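Local coordinates for protein Bd0816 (Bdellovibrio bacteriovorus HD100, PDB 5CER) that probably acts as a serine-type D-Ala-D-Ala carboxypeptidase of the peptidase S13 family, trimming the peptide stems of cell-wall peptidoglycan, at residues Y278-N281 with K282-A286; Y289-S292 with D293-V297. The protein carries 2 engineered substitutions. One frame throughout, in Å; residues are numbered along the deposited sequence.

Contact 1 of 2, residues Y278-N281 with K282-A286; sequences YTLN and KSLEA
Tyr278 and Lys282 meet one helical turn apart, the lysine CE methylene against the hydroxyl end of the tyrosine, where Lys282 CE lies 3.6 Å from Tyr278 OH and 3.9 Å from CZ. The lysine chain bends at chi2 (34°) and then runs extended, which carries its CE methylene to the phenol end of the ring. Two residues on, and on another face of the helix, Leu280 CD1 packs 3.8 Å from Leu284 CD1. With CG of Leu280 swung opposite its own backbone nitrogen (chi1 170°), the isobutyl group leans towards the following turn, and Leu284 CG also sits 3.3 Å from Leu280 O. Asn281 and Glu285 form a more polar pair, their amide and carboxylate planes turned 65° apart. These i to i+4 pairs belong to the C-terminal part of helix 270-286, which in this beta-lactamase-clan fold packs against both strand 339-348 and helix 35-47. Regular alpha-helical bonds set their spacing: Lys282 N donates to Tyr278 O at 3.0 Å, Leu284 N to Leu280 O at 3.0 Å, and Glu285 N to Asn281 O at 2.9 Å. Further out, Tyr278 OH is hydrogen-bonded to Ala14 O, and Lys282 NZ makes a weak bond to Ala13 O, so both polar ends are tied to the same neighbouring loop. Ile44 of helix 35-47 packs against Leu280, Ser283 and Leu284, while Tyr342 touches Tyr278 and Asn281.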
loop_
_atom_site.group_PDB
_atom_site.type_symbol
_atom_site.label_atom_id
_atom_site.label_comp_id
_atom_site.label_asym_id
_atom_site.label_seq_id
_atom_site.Cartn_x
_atom_site.Cartn_y
_atom_site.Cartn_z
ATOM N N TYR A 278 3.526 15.536 -12.961
ATOM C CA TYR A 278 3.358 16.011 -14.332
ATOM C C TYR A 278 4.285 15.245 -15.284
ATOM O O TYR A 278 3.864 14.767 -16.351
ATOM C CB TYR A 278 3.597 17.508 -14.419
ATOM C CG TYR A 278 3.666 18.091 -15.820
ATOM C CD1 TYR A 278 4.895 18.169 -16.479
ATOM C CD2 TYR A 278 2.535 18.599 -16.446
ATOM C CE1 TYR A 278 5.003 18.686 -17.737
ATOM C CE2 TYR A 278 2.612 19.155 -17.701
ATOM C CZ TYR A 278 3.858 19.181 -18.368
ATOM O OH TYR A 278 3.977 19.687 -19.660
ATOM N N THR A 279 5.536 15.107 -14.902
ATOM C CA THR A 279 6.529 14.450 -15.765
ATOM C C THR A 279 6.246 12.944 -15.931
ATOM O O THR A 279 6.428 12.402 -17.014
ATOM C CB THR A 279 7.952 14.668 -15.167
ATOM O OG1 THR A 279 8.056 16.030 -14.755
ATOM C CG2 THR A 279 9.085 14.314 -16.111
ATOM N N LEU A 280 5.781 12.307 -14.850
ATOM C CA LEU A 280 5.453 10.877 -14.878
ATOM C C LEU A 280 4.269 10.630 -15.827
ATOM O O LEU A 280 4.332 9.730 -16.667
ATOM C CB LEU A 280 5.123 10.362 -13.468
ATOM C CG LEU A 280 4.531 8.945 -13.344
ATOM C CD1 LEU A 280 5.436 7.912 -13.965
ATOM C CD2 LEU A 280 4.321 8.615 -11.880
ATOM N N ASN A 281 3.236 11.466 -15.704
ATOM C CA ASN A 281 2.102 11.453 -16.604
ATOM C C ASN A 281 2.486 11.672 -18.082
ATOM O O ASN A 281 1.986 10.963 -18.952
ATOM C CB ASN A 281 1.054 12.498 -16.170
ATOM C CG ASN A 281 -0.244 12.382 -16.938
ATOM O OD1 ASN A 281 -0.531 13.168 -17.866
ATOM N ND2 ASN A 281 -0.979 11.341 -16.663
ATOM N N LYS A 282 3.354 12.625 -18.368
ATOM C CA LYS A 282 3.798 12.882 -19.755
ATOM C C LYS A 282 4.517 11.705 -20.320
ATOM O O LYS A 282 4.335 11.319 -21.470
ATOM C CB LYS A 282 4.760 14.119 -19.839
ATOM C CG LYS A 282 4.266 15.361 -20.581
ATOM C CD LYS A 282 2.754 15.571 -20.406
ATOM C CE LYS A 282 2.237 16.850 -21.030
ATOM N NZ LYS A 282 0.768 16.721 -21.323
ATOM N N SER A 283 5.363 11.129 -19.496
ATOM C CA SER A 283 6.126 9.957 -19.886
ATOM C C SER A 283 5.201 8.809 -20.322
ATOM O O SER A 283 5.336 8.230 -21.396
ATOM C CB SER A 283 7.033 9.548 -18.731
ATOM O OG SER A 283 8.111 8.808 -19.218
ATOM N N LEU A 284 4.245 8.513 -19.450
ATOM C CA LEU A 284 3.298 7.425 -19.659
ATOM C C LEU A 284 2.422 7.716 -20.861
ATOM O O LEU A 284 2.215 6.809 -21.665
ATOM C CB LEU A 284 2.433 7.175 -18.414
ATOM C CG LEU A 284 3.186 6.644 -17.199
ATOM C CD1 LEU A 284 2.367 6.821 -15.929
ATOM C CD2 LEU A 284 3.578 5.182 -17.355
ATOM N N GLU A 285 1.957 8.960 -21.025
ATOM C CA GLU A 285 1.135 9.308 -22.211
ATOM C C GLU A 285 1.883 9.158 -23.527
ATOM O O GLU A 285 1.316 8.676 -24.494
ATOM C CB GLU A 285 0.494 10.681 -22.092
ATOM C CG GLU A 285 -0.681 10.649 -21.105
ATOM C CD GLU A 285 -1.407 11.974 -20.915
ATOM O OE1 GLU A 285 -0.888 13.031 -21.368
ATOM O OE2 GLU A 285 -2.507 11.947 -20.293
ATOM N N ALA A 286 3.165 9.488 -23.522
ATOM C CA ALA A 286 4.006 9.299 -24.692
ATOM C C ALA A 286 4.114 7.853 -25.157
ATOM O O ALA A 286 4.446 7.617 -26.291
ATOM C CB ALA A 286 5.400 9.849 -24.435
#

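Contact 2 of 2, residues Y289-S292 with D293-V297; sequences YKLS and DVLSV
Asp293 folds its carboxylate back onto Tyr289 and Lys290, fastening a short 3-10 turn that leads from the loop after helix 270-286 into strand 296-297. Its OD2 accepts the backbone N-H of Lys290 at 3.0 Å, on the anti side and 25° out of the carboxylate plane. With CG beside its own backbone N (chi1 -68°), the carboxylate reaches back over the turn, while Asp293 N returns a bond to Lys290 O from above the carbonyl plane. Lys290 and Asp293 thus hold each other by two bonds. The same OD2 lies at the edge of the Tyr289 ring, in its plane, 3.5 Å from CD1, with ring and carboxylate standing almost perpendicular (88°). The phenol hydroxyl at the other end of the ring is hydrogen-bonded to Asp50 OD2. Next along the chain, Val294 N approaches Leu291 O at 3.2 Å from above the carbonyl plane. Leu295 N reaches that oxygen too, at 3.0 Å and nearly in line with the C=O, so a single carbonyl receives two backbone donors as the turn ends. Leu295 CD1 packs 3.9 Å from Leu291 CG, and Ile318 of strand 317-324 touches both leucines. Lys208 NZ binds both Ser292 O and Leu295 O, two acceptors that lie close together and share this donor group. At Val297 the chain comes back to the turn, its CG2 resting 3.8 Å from Ser292 CB.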
loop_
_atom_site.group_PDB
_atom_site.type_symbol
_atom_site.label_atom_id
_atom_site.label_comp_id
_atom_site.label_asym_id
_atom_site.label_seq_id
_atom_site.Cartn_x
_atom_site.Cartn_y
_atom_site.Cartn_z
ATOM N N TYR A 289 0.180 5.014 -22.286
ATOM C CA TYR A 289 -0.341 4.636 -20.979
ATOM C C TYR A 289 -0.933 5.829 -20.236
ATOM O O TYR A 289 -1.019 6.948 -20.745
ATOM C CB TYR A 289 0.769 3.950 -20.174
ATOM C CG TYR A 289 1.204 2.656 -20.795
ATOM C CD1 TYR A 289 0.379 1.528 -20.765
ATOM C CD2 TYR A 289 2.444 2.546 -21.434
ATOM C CE1 TYR A 289 0.771 0.339 -21.353
ATOM C CE2 TYR A 289 2.829 1.346 -22.039
ATOM C CZ TYR A 289 1.995 0.272 -21.978
ATOM O OH TYR A 289 2.390 -0.866 -22.541
ATOM N N LYS A 290 -1.369 5.554 -19.029
ATOM C CA LYS A 290 -1.989 6.539 -18.153
ATOM C C LYS A 290 -1.435 6.406 -16.765
ATOM O O LYS A 290 -0.780 5.405 -16.423
ATOM C CB LYS A 290 -3.526 6.318 -18.124
ATOM C CG LYS A 290 -4.214 6.772 -19.401
ATOM C CD LYS A 290 -5.723 6.605 -19.333
ATOM C CE LYS A 290 -6.138 5.156 -19.576
ATOM N NZ LYS A 290 -7.621 4.986 -19.611
ATOM N N LEU A 291 -1.700 7.404 -15.937
ATOM C CA LEU A 291 -1.202 7.394 -14.564
ATOM C C LEU A 291 -1.757 6.181 -13.761
ATOM O O LEU A 291 -1.083 5.663 -12.864
ATOM C CB LEU A 291 -1.551 8.720 -13.879
ATOM C CG LEU A 291 -0.819 9.041 -12.581
ATOM C CD1 LEU A 291 0.690 9.153 -12.822
ATOM C CD2 LEU A 291 -1.370 10.314 -11.987
ATOM N N SER A 292 -2.974 5.758 -14.091
ATOM C CA SER A 292 -3.611 4.622 -13.457
ATOM C C SER A 292 -2.962 3.279 -13.774
ATOM O O SER A 292 -3.345 2.278 -13.165
ATOM C CB SER A 292 -5.093 4.574 -13.845
ATOM O OG SER A 292 -5.249 4.693 -15.232
ATOM N N ASP A 293 -2.058 3.236 -14.738
ATOM C CA ASP A 293 -1.300 2.028 -15.003
ATOM C C ASP A 293 -0.162 1.769 -14.040
ATOM O O ASP A 293 0.398 0.668 -14.030
ATOM C CB ASP A 293 -0.762 2.039 -16.447
ATOM C CG ASP A 293 -1.867 1.921 -17.467
ATOM O OD1 ASP A 293 -2.737 1.066 -17.286
ATOM O OD2 ASP A 293 -1.908 2.698 -18.451
ATOM N N VAL A 294 0.224 2.771 -13.247
ATOM C CA VAL A 294 1.241 2.595 -12.197
ATOM C C VAL A 294 0.798 3.003 -10.786
ATOM O O VAL A 294 1.413 2.586 -9.827
ATOM C CB VAL A 294 2.580 3.285 -12.589
ATOM C CG1 VAL A 294 3.110 2.737 -13.886
ATOM C CG2 VAL A 294 2.437 4.789 -12.709
ATOM N N LEU A 295 -0.206 3.876 -10.657
ATOM C CA LEU A 295 -0.688 4.286 -9.347
ATOM C C LEU A 295 -2.094 3.775 -9.154
ATOM O O LEU A 295 -2.855 3.582 -10.116
ATOM C CB LEU A 295 -0.652 5.812 -9.232
ATOM C CG LEU A 295 0.688 6.517 -9.377
ATOM C CD1 LEU A 295 0.542 7.992 -9.089
ATOM C CD2 LEU A 295 1.744 5.944 -8.469
ATOM N N SER A 296 -2.463 3.637 -7.908
ATOM C CA SER A 296 -3.744 3.088 -7.493
ATOM C C SER A 296 -4.909 4.012 -7.814
ATOM O O SER A 296 -4.733 5.225 -7.836
ATOM C CB SER A 296 -3.729 2.805 -5.985
ATOM O OG SER A 296 -2.573 2.067 -5.613
ATOM N N VAL A 297 -6.088 3.418 -8.003
ATOM C CA VAL A 297 -7.304 4.148 -8.261
ATOM C C VAL A 297 -8.234 3.973 -7.089
ATOM O O VAL A 297 -8.539 2.841 -6.719
ATOM C CB VAL A 297 -8.017 3.621 -9.522
ATOM C CG1 VAL A 297 -9.295 4.390 -9.777
ATOM C CG2 VAL A 297 -7.080 3.746 -10.725
#

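How the contacts relate
Contacts 1 and 2 follow each other in the chain, with centres 11 Å apart, and are joined directly. Leu284 O probably accepts a hydrogen bond from Tyr289 N at 2.8 Å, linking the last turns of helix 270-286 to the start of 289-292. Apolar groups close the gap alongside: Leu280 CD2 packs 3.8 Å from Leu291 CD1, and Leu284 CD1 lies 3.8 Å from Val294 CG2. Beyond contact 2, Ser296 pairs through its backbone with Ala319 of strand 317-324, which carries the Lys-Thr-Gly sequence that borders the active site in penicillin-binding proteins and beta-lactamases. The two contacts thus connect the helix to the sheet edge beside that probable site.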